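Local coordinates for Cwp19 (Clostridioides difficile, PDB 5OQ3), which is a cell-wall protein whose glycoside hydrolase domain, the part described here, probably cleaves peptidoglycan, at residues W150-G155 against Y159-L164. Numbering follows the deposited sequence.
Sequences WVVKHG and YYDPGL
V152 and Y159 form the hydrogen-bonded pair of a short antiparallel β hairpin, strands 151-154 and 157-160, in the connection between barrel strands 118-123 and 186-189 of the TIM-barrel fold. V152 N donates almost straight to Y159 O (2.8 Å, 169°), and Y159 N returns a more bent bond to V152 O. Where the strand ends, D161 N continues the pairing to W150 O at 2.9 Å. On the face carrying V152 and Y159, the CG2 methyl of V152 rests against D161 CB at 3.9 Å. D161 opens an Asx turn, its OD1 accepting from G163 N, which lies above the carboxylate plane, while OD2 is held by T204. At this same end of the hairpin, L164, the N-cap residue of helix 165-181, sets CD1 3.8 Å from W150 CA. Y160 CE1 comes to the edge of the W150 indole, near its plane; W150 NE1 is bonded to E166, and the Y160 hydroxyl to S77. With Y159 CG beside its own backbone N (chi1 -60°), the phenol runs along the neighbouring strand, its CE1 3.8 Å from H154 CB. A water in the imidazole plane bridges H154 ND1 (2.8 Å) and Y159 OH (2.7 Å).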
loop_
_atom_site.group_PDB
_atom_site.type_symbol
_atom_site.label_atom_id
_atom_site.label_comp_id
_atom_site.label_asym_id
_atom_site.label_seq_id
_atom_site.Cartn_x
_atom_site.Cartn_y
_atom_site.Cartn_z
ATOM N N TRP A 150 -4.118 -12.149 -19.549
ATOM C CA TRP A 150 -4.307 -11.430 -18.273
ATOM C C TRP A 150 -3.887 -9.981 -18.332
ATOM O O TRP A 150 -4.107 -9.258 -17.344
ATOM C CB TRP A 150 -3.502 -12.090 -17.188
ATOM C CG TRP A 150 -3.918 -13.488 -16.789
ATOM C CD1 TRP A 150 -4.886 -14.271 -17.339
ATOM C CD2 TRP A 150 -3.323 -14.255 -15.750
ATOM N NE1 TRP A 150 -4.945 -15.451 -16.693
ATOM C CE2 TRP A 150 -3.972 -15.497 -15.736
ATOM C CE3 TRP A 150 -2.251 -14.041 -14.876
ATOM C CZ2 TRP A 150 -3.638 -16.509 -14.810
ATOM C CZ3 TRP A 150 -1.925 -15.023 -13.988
ATOM C CH2 TRP A 150 -2.596 -16.244 -13.968
ATOM N N VAL A 151 -3.232 -9.561 -19.420
ATOM C CA VAL A 151 -2.482 -8.325 -19.398
ATOM C C VAL A 151 -3.185 -7.255 -20.235
ATOM O O VAL A 151 -3.599 -7.522 -21.364
ATOM C CB VAL A 151 -1.062 -8.583 -19.989
ATOM C CG1 VAL A 151 -0.266 -7.311 -20.106
ATOM C CG2 VAL A 151 -0.330 -9.621 -19.171
ATOM N N VAL A 152 -3.232 -6.030 -19.694
ATOM C CA VAL A 152 -3.812 -4.888 -20.386
ATOM C C VAL A 152 -2.777 -3.766 -20.428
ATOM O O VAL A 152 -2.196 -3.429 -19.393
ATOM C CB VAL A 152 -5.100 -4.386 -19.677
ATOM C CG1 VAL A 152 -5.629 -3.118 -20.283
ATOM C CG2 VAL A 152 -6.197 -5.426 -19.665
ATOM N N LYS A 153 -2.619 -3.150 -21.594
ATOM C CA LYS A 153 -1.768 -1.992 -21.745
ATOM C C LYS A 153 -2.589 -0.736 -21.526
ATOM O O LYS A 153 -3.673 -0.569 -22.111
ATOM C CB LYS A 153 -1.142 -1.961 -23.156
ATOM C CG LYS A 153 0.003 -0.983 -23.275
ATOM C CD LYS A 153 0.614 -0.990 -24.650
ATOM C CE LYS A 153 1.820 -0.074 -24.652
ATOM N NZ LYS A 153 2.602 -0.129 -25.903
ATOM N N HIS A 154 -2.064 0.167 -20.683
ATOM C CA HIS A 154 -2.703 1.462 -20.415
ATOM C C HIS A 154 -1.619 2.493 -20.495
ATOM O O HIS A 154 -0.675 2.427 -19.706
ATOM C CB HIS A 154 -3.378 1.457 -19.033
ATOM C CG HIS A 154 -4.053 2.757 -18.700
ATOM N ND1 HIS A 154 -3.407 3.803 -18.050
ATOM C CD2 HIS A 154 -5.305 3.194 -18.968
ATOM C CE1 HIS A 154 -4.240 4.822 -17.934
ATOM N NE2 HIS A 154 -5.404 4.476 -18.461
ATOM N N GLY A 155 -1.722 3.430 -21.447
ATOM C CA GLY A 155 -0.645 4.350 -21.739
ATOM C C GLY A 155 0.610 3.575 -22.109
ATOM O O GLY A 155 0.588 2.696 -22.975
ATOM N N TYR A 159 -0.591 -3.835 -17.025
ATOM C CA TYR A 159 -1.305 -4.175 -15.781
ATOM C C TYR A 159 -1.986 -5.499 -15.930
ATOM O O TYR A 159 -2.453 -5.841 -17.017
ATOM C CB TYR A 159 -2.371 -3.094 -15.529
ATOM C CG TYR A 159 -1.825 -1.714 -15.368
ATOM C CD1 TYR A 159 -1.577 -0.933 -16.472
ATOM C CD2 TYR A 159 -1.576 -1.160 -14.106
ATOM C CE1 TYR A 159 -1.035 0.331 -16.330
ATOM C CE2 TYR A 159 -1.027 0.105 -13.957
ATOM C CZ TYR A 159 -0.814 0.862 -15.071
ATOM O OH TYR A 159 -0.297 2.131 -14.883
ATOM N N TYR A 160 -2.144 -6.203 -14.805
ATOM C CA TYR A 160 -3.085 -7.321 -14.777
ATOM C C TYR A 160 -4.515 -6.766 -14.820
ATOM O O TYR A 160 -4.776 -5.706 -14.236
ATOM C CB TYR A 160 -2.904 -8.198 -13.559
ATOM C CG TYR A 160 -1.572 -8.895 -13.522
ATOM C CD1 TYR A 160 -1.249 -9.898 -14.461
ATOM C CD2 TYR A 160 -0.606 -8.518 -12.625
ATOM C CE1 TYR A 160 -0.013 -10.491 -14.460
ATOM C CE2 TYR A 160 0.632 -9.131 -12.588
ATOM C CZ TYR A 160 0.935 -10.113 -13.532
ATOM O OH TYR A 160 2.166 -10.725 -13.499
ATOM N N ASP A 161 -5.408 -7.470 -15.484
ATOM C CA ASP A 161 -6.814 -7.057 -15.627
ATOM C C ASP A 161 -7.607 -7.406 -14.370
ATOM O O ASP A 161 -7.871 -8.596 -14.103
ATOM C CB ASP A 161 -7.401 -7.780 -16.857
ATOM C CG ASP A 161 -8.796 -7.327 -17.244
ATOM O OD1 ASP A 161 -9.492 -6.684 -16.409
ATOM O OD2 ASP A 161 -9.120 -7.619 -18.425
ATOM N N PRO A 162 -8.033 -6.393 -13.599
ATOM C CA PRO A 162 -8.780 -6.692 -12.363
ATOM C C PRO A 162 -10.096 -7.423 -12.596
ATOM O O PRO A 162 -10.651 -7.991 -11.609
ATOM C CB PRO A 162 -8.987 -5.305 -11.748
ATOM C CG PRO A 162 -7.963 -4.410 -12.386
ATOM C CD PRO A 162 -7.800 -4.953 -13.773
ATOM N N GLY A 163 -10.614 -7.399 -13.824
ATOM C CA GLY A 163 -11.874 -8.034 -14.125
ATOM C C GLY A 163 -11.850 -9.496 -14.463
ATOM O O GLY A 163 -12.928 -10.066 -14.629
ATOM N N LEU A 164 -10.680 -10.132 -14.513
ATOM C CA LEU A 164 -10.615 -11.545 -14.835
ATOM C C LEU A 164 -10.609 -12.357 -13.572
ATOM O O LEU A 164 -9.729 -12.166 -12.695
ATOM C CB LEU A 164 -9.376 -11.858 -15.668
ATOM C CG LEU A 164 -9.422 -11.341 -17.120
ATOM C CD1 LEU A 164 -8.082 -11.509 -17.772
ATOM C CD2 LEU A 164 -10.498 -12.069 -17.917
HETATM O O HOH W 1 -0.984 3.929 -16.749
#